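Proto-oncogene vav (Homo sapiens, PDB 6NEW) probably promotes guanine nucleotide exchange on Rac-type Rho GTPases through its RhoGEF domain, which is accompanied by a PH domain and a zinc-binding C1 domain. Local coordinates at residues D303-R308 with S314-L319; E254-S259 with R263-R268; F298-D303 with M347-I352. One frame throughout, in Å; residues are numbered along the deposited sequence.

Interaction 1: residues D303-R308 with S314-L319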
loop_
_atom_site.group_PDB
_atom_site.type_symbol
_atom_site.label_atom_id
_atom_site.label_comp_id
_atom_site.label_asym_id
_atom_site.label_seq_id
_atom_site.Cartn_x
_atom_site.Cartn_y
_atom_site.Cartn_z
ATOM N N ASP A 303 -32.445 2.565 11.786
ATOM C CA ASP A 303 -33.879 2.379 11.890
ATOM C C ASP A 303 -34.195 0.880 12.049
ATOM O O ASP A 303 -33.997 0.097 11.123
ATOM C CB ASP A 303 -34.635 3.051 10.738
ATOM C CG ASP A 303 -36.103 2.721 10.757
ATOM O OD1 ASP A 303 -36.478 1.691 10.184
ATOM O OD2 ASP A 303 -36.867 3.472 11.382
ATOM N N SER A 304 -34.680 0.493 13.222
ATOM C CA SER A 304 -34.989 -0.902 13.539
ATOM C C SER A 304 -36.341 -1.431 13.015
ATOM O O SER A 304 -36.581 -2.637 13.134
ATOM C CB SER A 304 -34.884 -1.127 15.039
ATOM O OG SER A 304 -33.559 -0.844 15.457
ATOM N N SER A 305 -37.197 -0.564 12.414
ATOM C CA SER A 305 -38.527 -0.928 11.901
ATOM C C SER A 305 -38.555 -2.170 10.998
ATOM O O SER A 305 -39.485 -2.956 11.134
ATOM C CB SER A 305 -39.208 0.249 11.205
ATOM O OG SER A 305 -38.787 0.445 9.862
ATOM N N GLY A 306 -37.547 -2.325 10.129
ATOM C CA GLY A 306 -37.419 -3.447 9.204
ATOM C C GLY A 306 -37.072 -4.780 9.841
ATOM O O GLY A 306 -37.319 -5.823 9.224
ATOM N N ASP A 307 -36.496 -4.765 11.083
ATOM C CA ASP A 307 -36.083 -5.961 11.842
ATOM C C ASP A 307 -37.224 -6.945 12.095
ATOM O O ASP A 307 -37.041 -8.139 11.858
ATOM C CB ASP A 307 -35.430 -5.582 13.190
ATOM C CG ASP A 307 -34.071 -4.917 13.115
ATOM O OD1 ASP A 307 -33.656 -4.546 12.009
ATOM O OD2 ASP A 307 -33.420 -4.777 14.173
ATOM N N ARG A 308 -38.399 -6.428 12.562
ATOM C CA ARG A 308 -39.608 -7.170 12.939
ATOM C C ARG A 308 -40.148 -8.160 11.891
ATOM O O ARG A 308 -40.134 -9.363 12.147
ATOM C CB ARG A 308 -40.732 -6.217 13.370
ATOM N N SER A 314 -37.137 -3.883 3.157
ATOM C CA SER A 314 -37.668 -3.143 4.308
ATOM C C SER A 314 -36.551 -2.673 5.261
ATOM O O SER A 314 -36.814 -1.920 6.202
ATOM C CB SER A 314 -38.677 -3.998 5.072
ATOM O OG SER A 314 -38.028 -5.026 5.805
ATOM N N HIS A 315 -35.320 -3.115 5.016
ATOM C CA HIS A 315 -34.185 -2.792 5.857
ATOM C C HIS A 315 -33.622 -1.410 5.549
ATOM O O HIS A 315 -33.026 -1.189 4.491
ATOM C CB HIS A 315 -33.146 -3.900 5.762
ATOM C CG HIS A 315 -33.752 -5.251 5.933
ATOM N ND1 HIS A 315 -34.168 -5.996 4.842
ATOM C CD2 HIS A 315 -34.067 -5.914 7.067
ATOM C CE1 HIS A 315 -34.672 -7.109 5.343
ATOM N NE2 HIS A 315 -34.646 -7.099 6.679
ATOM N N MET A 316 -33.851 -0.474 6.482
ATOM C CA MET A 316 -33.447 0.908 6.329
ATOM C C MET A 316 -32.609 1.510 7.475
ATOM O O MET A 316 -32.629 1.048 8.607
ATOM C CB MET A 316 -34.696 1.787 6.082
ATOM C CG MET A 316 -34.507 3.216 6.564
ATOM S SD MET A 316 -35.845 4.404 6.552
ATOM C CE MET A 316 -37.110 3.523 7.504
ATOM N N PHE A 317 -31.887 2.577 7.127
ATOM C CA PHE A 317 -31.183 3.527 7.957
ATOM C C PHE A 317 -31.347 4.857 7.256
ATOM O O PHE A 317 -31.658 4.897 6.054
ATOM C CB PHE A 317 -29.731 3.168 8.257
ATOM C CG PHE A 317 -28.728 3.074 7.137
ATOM C CD1 PHE A 317 -28.054 4.209 6.682
ATOM C CD2 PHE A 317 -28.357 1.835 6.621
ATOM C CE1 PHE A 317 -27.081 4.111 5.679
ATOM C CE2 PHE A 317 -27.371 1.736 5.634
ATOM C CZ PHE A 317 -26.760 2.873 5.152
ATOM N N LEU A 318 -31.210 5.941 8.027
ATOM C CA LEU A 318 -31.342 7.322 7.574
ATOM C C LEU A 318 -29.983 7.954 7.373
ATOM O O LEU A 318 -29.041 7.652 8.096
ATOM C CB LEU A 318 -32.146 8.150 8.605
ATOM C CG LEU A 318 -33.461 7.537 9.131
ATOM C CD1 LEU A 318 -33.852 8.164 10.479
ATOM C CD2 LEU A 318 -34.584 7.696 8.114
ATOM N N LEU A 319 -29.895 8.826 6.377
ATOM C CA LEU A 319 -28.709 9.586 6.019
ATOM C C LEU A 319 -29.191 11.036 6.004
ATOM O O LEU A 319 -29.907 11.451 5.094
ATOM C CB LEU A 319 -28.143 9.111 4.658
ATOM C CG LEU A 319 -26.934 9.901 4.091
ATOM C CD1 LEU A 319 -25.695 9.725 4.954
ATOM C CD2 LEU A 319 -26.620 9.468 2.687
HETATM O O HOH W 1 -35.127 -1.094 8.977
HETATM O O HOH W 2 -38.983 -0.646 7.216
#
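Ser314 and Gly306 meet where the connection between strands 298-302 and 315-321 comes back on itself, and they illustrate how a loop can be joined to the strand that follows it without one direct hydrogen bond. Gly306 CA makes a CA-H...O contact with Ser314 O at 3.4 Å; a CB on the glycine would collide with that oxygen, and its absence permits the close approach. Ser314 O also accepts from a water at 2.7 Å, and the same water donates to Ser305 OG. The hydroxyl of Ser314 is bonded to Lys311 O and sits over the centre of one face of the His315 ring. That ring brings CD2 and NE2 obliquely to Gly306 O, while NE2 has its hydrogen-bond partner in Asn310. At Met316 a second water takes over: it accepts from Met316 N and from Gly306 N and donates to Asp303 O, 2.7 Å away. The acceptors Asp303 O and Met316 O lie only 3.0 Å apart, an approach probably eased by Lys338 NZ, which bonds to both. With its chain bent at chi3 (55°), Met316 carries CE back to the carboxylate of Asp303, 3.3 Å from OD1. That carboxylate is held in turn by Ser305 OG, 2.6 Å from Asp303 OD1 on its syn lone pair. Phe317 touches Asp303 N with its CA, but its ring leads away to Phe332 and Phe345. The arrangement belongs to the loop between the fifth and sixth strands of the PH-domain fold, bridged here by two waters.

Interaction 2: residues E254-S259 with R263-R268; sequences ELKITS and RSKMDR
Leu255 and Arg268 pair through both backbone groups, with Leu255 N 3.0 Å from Arg268 O and Arg268 N 2.9 Å from Leu255 O. Ile257 and Met266 form the next hydrogen-bonded pair of this antiparallel hairpin; Met266 N reaches Ile257 O at 3.0 Å, nearly straight (168°), and Ile257 N donates to Met266 O in a more bent bond (142°). Between them, in the non-hydrogen-bonded pair, Lys256 and Asp267 run side by side, and a bend at chi4 (-100°) brings Lys256 NZ to the syn side of Asp267 OD1, a salt bridge of 3.1 Å. A water donates to the same carboxylate oxygen, and Trp313 receives Lys256 in a cation-pi contact. With an alanine here, Asp267 would probably lose its charge partner across the strands and the Trp313 ring the ammonium it meets. Thr258 OG1 is bonded to Glu329, while its CG2 packs on the Lys265 chain. On the other face, Ile257 CG2 lies 3.6 Å from Arg268 CG; the guanidinium folds back so that NH1 meets Asp267 O at 2.9 Å. The backbone bonds thus set the register, and the water-shared salt bridge on exposed Asp267 probably adds modestly.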
loop_
_atom_site.group_PDB
_atom_site.type_symbol
_atom_site.label_atom_id
_atom_site.label_comp_id
_atom_site.label_asym_id
_atom_site.label_seq_id
_atom_site.Cartn_x
_atom_site.Cartn_y
_atom_site.Cartn_z
ATOM N N GLU A 254 -26.721 -1.807 -5.351
ATOM C CA GLU A 254 -28.086 -1.347 -5.550
ATOM C C GLU A 254 -28.785 -1.133 -4.221
ATOM O O GLU A 254 -28.492 -1.803 -3.216
ATOM C CB GLU A 254 -28.887 -2.299 -6.469
ATOM C CG GLU A 254 -29.040 -3.716 -5.927
ATOM C CD GLU A 254 -30.092 -4.589 -6.587
ATOM O OE1 GLU A 254 -30.219 -4.542 -7.832
ATOM O OE2 GLU A 254 -30.780 -5.339 -5.857
ATOM N N LEU A 255 -29.696 -0.169 -4.224
ATOM C CA LEU A 255 -30.530 0.182 -3.072
ATOM C C LEU A 255 -31.750 0.965 -3.568
ATOM O O LEU A 255 -31.823 1.316 -4.752
ATOM C CB LEU A 255 -29.730 0.993 -2.004
ATOM C CG LEU A 255 -28.955 2.271 -2.441
ATOM C CD1 LEU A 255 -29.827 3.505 -2.401
ATOM C CD2 LEU A 255 -27.793 2.539 -1.507
ATOM N N LYS A 256 -32.712 1.198 -2.673
ATOM C CA LYS A 256 -33.904 2.003 -2.947
ATOM C C LYS A 256 -33.811 3.221 -2.053
ATOM O O LYS A 256 -33.238 3.155 -0.958
ATOM C CB LYS A 256 -35.196 1.208 -2.716
ATOM C CG LYS A 256 -35.477 0.178 -3.814
ATOM C CD LYS A 256 -36.685 -0.665 -3.488
ATOM C CE LYS A 256 -36.897 -1.812 -4.452
ATOM N NZ LYS A 256 -37.930 -1.492 -5.465
ATOM N N ILE A 257 -34.319 4.353 -2.523
ATOM C CA ILE A 257 -34.143 5.593 -1.778
ATOM C C ILE A 257 -35.330 6.554 -1.862
ATOM O O ILE A 257 -35.992 6.662 -2.895
ATOM C CB ILE A 257 -32.803 6.257 -2.271
ATOM C CG1 ILE A 257 -32.406 7.501 -1.444
ATOM C CG2 ILE A 257 -32.849 6.564 -3.770
ATOM C CD1 ILE A 257 -30.957 7.871 -1.557
ATOM N N THR A 258 -35.560 7.275 -0.754
ATOM C CA THR A 258 -36.541 8.347 -0.660
ATOM C C THR A 258 -35.825 9.572 -0.081
ATOM O O THR A 258 -34.801 9.427 0.583
ATOM C CB THR A 258 -37.800 7.954 0.163
ATOM O OG1 THR A 258 -37.528 8.057 1.555
ATOM C CG2 THR A 258 -38.361 6.557 -0.180
ATOM N N SER A 259 -36.347 10.766 -0.357
ATOM C CA SER A 259 -35.836 12.024 0.166
ATOM C C SER A 259 -37.039 12.811 0.749
ATOM O O SER A 259 -38.178 12.450 0.435
ATOM C CB SER A 259 -35.143 12.811 -0.942
ATOM O OG SER A 259 -36.083 13.423 -1.808
ATOM N N ARG A 263 -40.895 11.115 -1.753
ATOM C CA ARG A 263 -41.238 10.089 -0.759
ATOM C C ARG A 263 -41.547 8.691 -1.354
ATOM O O ARG A 263 -41.824 7.743 -0.602
ATOM C CB ARG A 263 -42.375 10.579 0.166
ATOM C CG ARG A 263 -42.034 11.834 0.990
ATOM C CD ARG A 263 -40.908 11.638 2.004
ATOM N NE ARG A 263 -41.296 10.835 3.169
ATOM C CZ ARG A 263 -40.423 10.251 3.990
ATOM N NH1 ARG A 263 -39.119 10.362 3.779
ATOM N NH2 ARG A 263 -40.857 9.532 5.020
ATOM N N SER A 264 -41.419 8.552 -2.682
ATOM C CA SER A 264 -41.608 7.290 -3.405
ATOM C C SER A 264 -40.247 6.637 -3.629
ATOM O O SER A 264 -39.336 7.300 -4.138
ATOM C CB SER A 264 -42.286 7.546 -4.749
ATOM O OG SER A 264 -41.522 8.433 -5.555
ATOM N N LYS A 265 -40.113 5.345 -3.250
ATOM C CA LYS A 265 -38.890 4.558 -3.385
ATOM C C LYS A 265 -38.402 4.512 -4.831
ATOM O O LYS A 265 -39.111 4.006 -5.708
ATOM C CB LYS A 265 -39.076 3.127 -2.850
ATOM C CG LYS A 265 -39.104 2.989 -1.342
ATOM C CD LYS A 265 -38.930 1.536 -0.985
ATOM C CE LYS A 265 -39.501 1.186 0.360
ATOM N NZ LYS A 265 -39.228 -0.236 0.696
ATOM N N MET A 266 -37.189 5.060 -5.072
ATOM C CA MET A 266 -36.530 5.070 -6.375
ATOM C C MET A 266 -35.408 4.050 -6.381
ATOM O O MET A 266 -34.561 4.059 -5.484
ATOM C CB MET A 266 -35.973 6.450 -6.710
ATOM C CG MET A 266 -37.023 7.518 -6.844
ATOM S SD MET A 266 -36.257 9.139 -6.642
ATOM C CE MET A 266 -36.227 9.277 -4.880
ATOM N N ASP A 267 -35.402 3.157 -7.397
ATOM C CA ASP A 267 -34.360 2.155 -7.578
ATOM C C ASP A 267 -33.129 2.881 -8.029
ATOM O O ASP A 267 -33.190 3.698 -8.952
ATOM C CB ASP A 267 -34.766 1.117 -8.629
ATOM C CG ASP A 267 -35.835 0.174 -8.142
ATOM O OD1 ASP A 267 -35.570 -0.574 -7.179
ATOM O OD2 ASP A 267 -36.923 0.157 -8.744
ATOM N N ARG A 268 -32.026 2.655 -7.316
ATOM C CA ARG A 268 -30.772 3.348 -7.586
ATOM C C ARG A 268 -29.575 2.428 -7.372
ATOM O O ARG A 268 -29.701 1.337 -6.813
ATOM C CB ARG A 268 -30.644 4.607 -6.674
ATOM C CG ARG A 268 -31.586 5.772 -7.005
ATOM C CD ARG A 268 -31.307 6.394 -8.351
ATOM N NE ARG A 268 -32.124 7.578 -8.612
ATOM C CZ ARG A 268 -33.298 7.563 -9.234
ATOM N NH1 ARG A 268 -33.827 6.424 -9.654
ATOM N NH2 ARG A 268 -33.952 8.701 -9.442
HETATM O O HOH W 3 -32.779 -1.147 -6.945
HETATM O O HOH W 4 -39.560 1.354 -6.255
#

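Interaction 3: residues F298-D303 with M347-I352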
loop_
_atom_site.group_PDB
_atom_site.type_symbol
_atom_site.label_atom_id
_atom_site.label_comp_id
_atom_site.label_asym_id
_atom_site.label_seq_id
_atom_site.Cartn_x
_atom_site.Cartn_y
_atom_site.Cartn_z
ATOM N N PHE A 298 -23.188 15.087 6.702
ATOM C CA PHE A 298 -24.241 14.084 6.825
ATOM C C PHE A 298 -23.974 13.127 7.966
ATOM O O PHE A 298 -22.828 12.802 8.268
ATOM C CB PHE A 298 -24.480 13.318 5.506
ATOM C CG PHE A 298 -25.346 14.070 4.515
ATOM C CD1 PHE A 298 -24.806 15.072 3.712
ATOM C CD2 PHE A 298 -26.710 13.802 4.413
ATOM C CE1 PHE A 298 -25.617 15.793 2.821
ATOM C CE2 PHE A 298 -27.518 14.504 3.511
ATOM C CZ PHE A 298 -26.968 15.491 2.715
ATOM N N GLN A 299 -25.060 12.684 8.603
ATOM C CA GLN A 299 -25.022 11.727 9.696
ATOM C C GLN A 299 -25.873 10.492 9.386
ATOM O O GLN A 299 -26.833 10.551 8.609
ATOM C CB GLN A 299 -25.470 12.393 11.002
ATOM C CG GLN A 299 -24.362 13.259 11.603
ATOM C CD GLN A 299 -24.715 14.000 12.868
ATOM O OE1 GLN A 299 -25.830 13.925 13.386
ATOM N NE2 GLN A 299 -23.746 14.730 13.399
ATOM N N VAL A 300 -25.496 9.371 9.970
ATOM C CA VAL A 300 -26.260 8.156 9.784
ATOM C C VAL A 300 -26.998 7.813 11.075
ATOM O O VAL A 300 -26.399 7.840 12.154
ATOM C CB VAL A 300 -25.408 6.985 9.228
ATOM C CG1 VAL A 300 -26.140 5.660 9.373
ATOM C CG2 VAL A 300 -25.051 7.223 7.775
ATOM N N ARG A 301 -28.294 7.494 10.948
ATOM C CA ARG A 301 -29.162 7.096 12.053
ATOM C C ARG A 301 -29.843 5.804 11.697
ATOM O O ARG A 301 -30.524 5.734 10.676
ATOM C CB ARG A 301 -30.218 8.174 12.373
ATOM C CG ARG A 301 -29.655 9.479 12.912
ATOM C CD ARG A 301 -28.799 9.280 14.166
ATOM N NE ARG A 301 -28.731 10.506 14.942
ATOM C CZ ARG A 301 -27.864 11.497 14.733
ATOM N NH1 ARG A 301 -27.901 12.590 15.485
ATOM N NH2 ARG A 301 -26.940 11.384 13.787
ATOM N N ASP A 302 -29.652 4.781 12.527
ATOM C CA ASP A 302 -30.252 3.472 12.326
ATOM C C ASP A 302 -31.778 3.496 12.468
ATOM O O ASP A 302 -32.333 4.351 13.157
ATOM C CB ASP A 302 -29.643 2.409 13.283
ATOM C CG ASP A 302 -30.168 0.982 13.045
ATOM O OD1 ASP A 302 -30.462 0.641 11.878
ATOM O OD2 ASP A 302 -30.346 0.239 14.035
ATOM N N ASP A 303 -32.445 2.565 11.786
ATOM C CA ASP A 303 -33.879 2.379 11.890
ATOM C C ASP A 303 -34.195 0.880 12.049
ATOM O O ASP A 303 -33.997 0.097 11.123
ATOM C CB ASP A 303 -34.635 3.051 10.738
ATOM C CG ASP A 303 -36.103 2.721 10.757
ATOM O OD1 ASP A 303 -36.478 1.691 10.184
ATOM O OD2 ASP A 303 -36.867 3.472 11.382
ATOM N N MET A 347 -17.431 3.954 8.987
ATOM C CA MET A 347 -16.014 3.900 8.652
ATOM C C MET A 347 -15.607 5.087 7.786
ATOM O O MET A 347 -14.556 5.667 8.039
ATOM C CB MET A 347 -15.671 2.584 7.951
ATOM C CG MET A 347 -15.483 1.403 8.890
ATOM S SD MET A 347 -15.381 -0.228 8.048
ATOM C CE MET A 347 -13.877 -0.022 7.079
ATOM N N ALA A 348 -16.469 5.497 6.806
ATOM C CA ALA A 348 -16.240 6.659 5.933
ATOM C C ALA A 348 -16.226 8.007 6.722
ATOM O O ALA A 348 -15.306 8.800 6.554
ATOM C CB ALA A 348 -17.291 6.698 4.852
ATOM N N ILE A 349 -17.224 8.224 7.608
ATOM C CA ILE A 349 -17.387 9.415 8.447
ATOM C C ILE A 349 -16.237 9.483 9.465
ATOM O O ILE A 349 -15.626 10.542 9.625
ATOM C CB ILE A 349 -18.826 9.481 9.061
ATOM C CG1 ILE A 349 -19.879 9.792 7.966
ATOM C CG2 ILE A 349 -18.936 10.505 10.221
ATOM C CD1 ILE A 349 -21.349 9.305 8.303
ATOM N N SER A 350 -15.875 8.336 10.056
ATOM C CA SER A 350 -14.729 8.209 10.961
ATOM C C SER A 350 -13.443 8.662 10.221
ATOM O O SER A 350 -12.617 9.349 10.818
ATOM C CB SER A 350 -14.574 6.766 11.427
ATOM O OG SER A 350 -13.564 6.648 12.411
ATOM N N ASN A 351 -13.301 8.304 8.912
ATOM C CA ASN A 351 -12.139 8.729 8.118
ATOM C C ASN A 351 -12.124 10.229 7.874
ATOM O O ASN A 351 -11.048 10.812 7.834
ATOM C CB ASN A 351 -11.997 7.943 6.787
ATOM C CG ASN A 351 -11.398 6.573 6.975
ATOM O OD1 ASN A 351 -10.786 6.295 8.021
ATOM N ND2 ASN A 351 -11.589 5.672 5.991
ATOM N N ILE A 352 -13.308 10.859 7.720
ATOM C CA ILE A 352 -13.386 12.305 7.510
ATOM C C ILE A 352 -13.067 13.002 8.835
ATOM O O ILE A 352 -12.285 13.947 8.879
ATOM C CB ILE A 352 -14.777 12.761 6.988
ATOM C CG1 ILE A 352 -15.138 12.136 5.645
ATOM C CG2 ILE A 352 -14.854 14.312 6.936
ATOM C CD1 ILE A 352 -16.707 12.245 5.343
#
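Ile349 meets Val300 and Phe298 through a single atom, its terminal methyl, a compact case of a helix resting on the edge strand of a sheet. The apolar part is Ile349 CD1 against Val300 CG2, at a loose 4.3 Å. The same methyl lies 3.8 Å from Phe298 O, a van der Waals approach to a backbone oxygen. Ile349 sets CG1 opposite its carbonyl carbon (chi1 -70°) and runs on extended, which carries CD1 out from the helix to the strand. Around this point Met342 and Phe345, from earlier in helix 335-352, also touch Val300, and Phe317 of the neighbouring strand packs on it too. This is the PH-domain fold, in which the C-terminal helix closes one end of the curved sheet; strand 298-302 is the outermost strand on its side.

Hydrogen bonds belong to each segment separately, and none crosses between them. On the strand, Arg301 NH2 donates to Gln299 OE1 at 2.8 Å, the oxygen lying near the guanidinium plane while the donor stands above the amide carbonyl plane. In the helix, Asn351 N bonds to Met347 O at 3.0 Å.

Polar partners tie each segment to its surroundings: Asp302 forms a salt bridge with Lys338, and on the helix Ser350 OG and Asn351 OD1 both accept from Lys401 NZ, while Asn351 O bonds to Tyr390 OH.

In the fold
All three contacts belong to the PH domain and reach one sheet. Interaction 1 and interaction 3 are directly coupled: they share Asp303, their centres are 15 Å apart, and Leu318 N lies 2.7 Å from Arg301 O in a probable backbone hydrogen bond between neighbouring strands. Interaction 2 touches neither: its centre is 14 Å from that of interaction 1, with nearest atoms about 5 Å apart, and 19 Å from that of interaction 3, with nearest atoms about 9 Å apart. Trp313, just before segment 314-319, nevertheless meets Lys256 of interaction 2. The helix of interaction 3 also bonds toward the C1 domain, through Tyr390 and Lys401, which lie close in sequence to the zinc ligands Cys392 and His400.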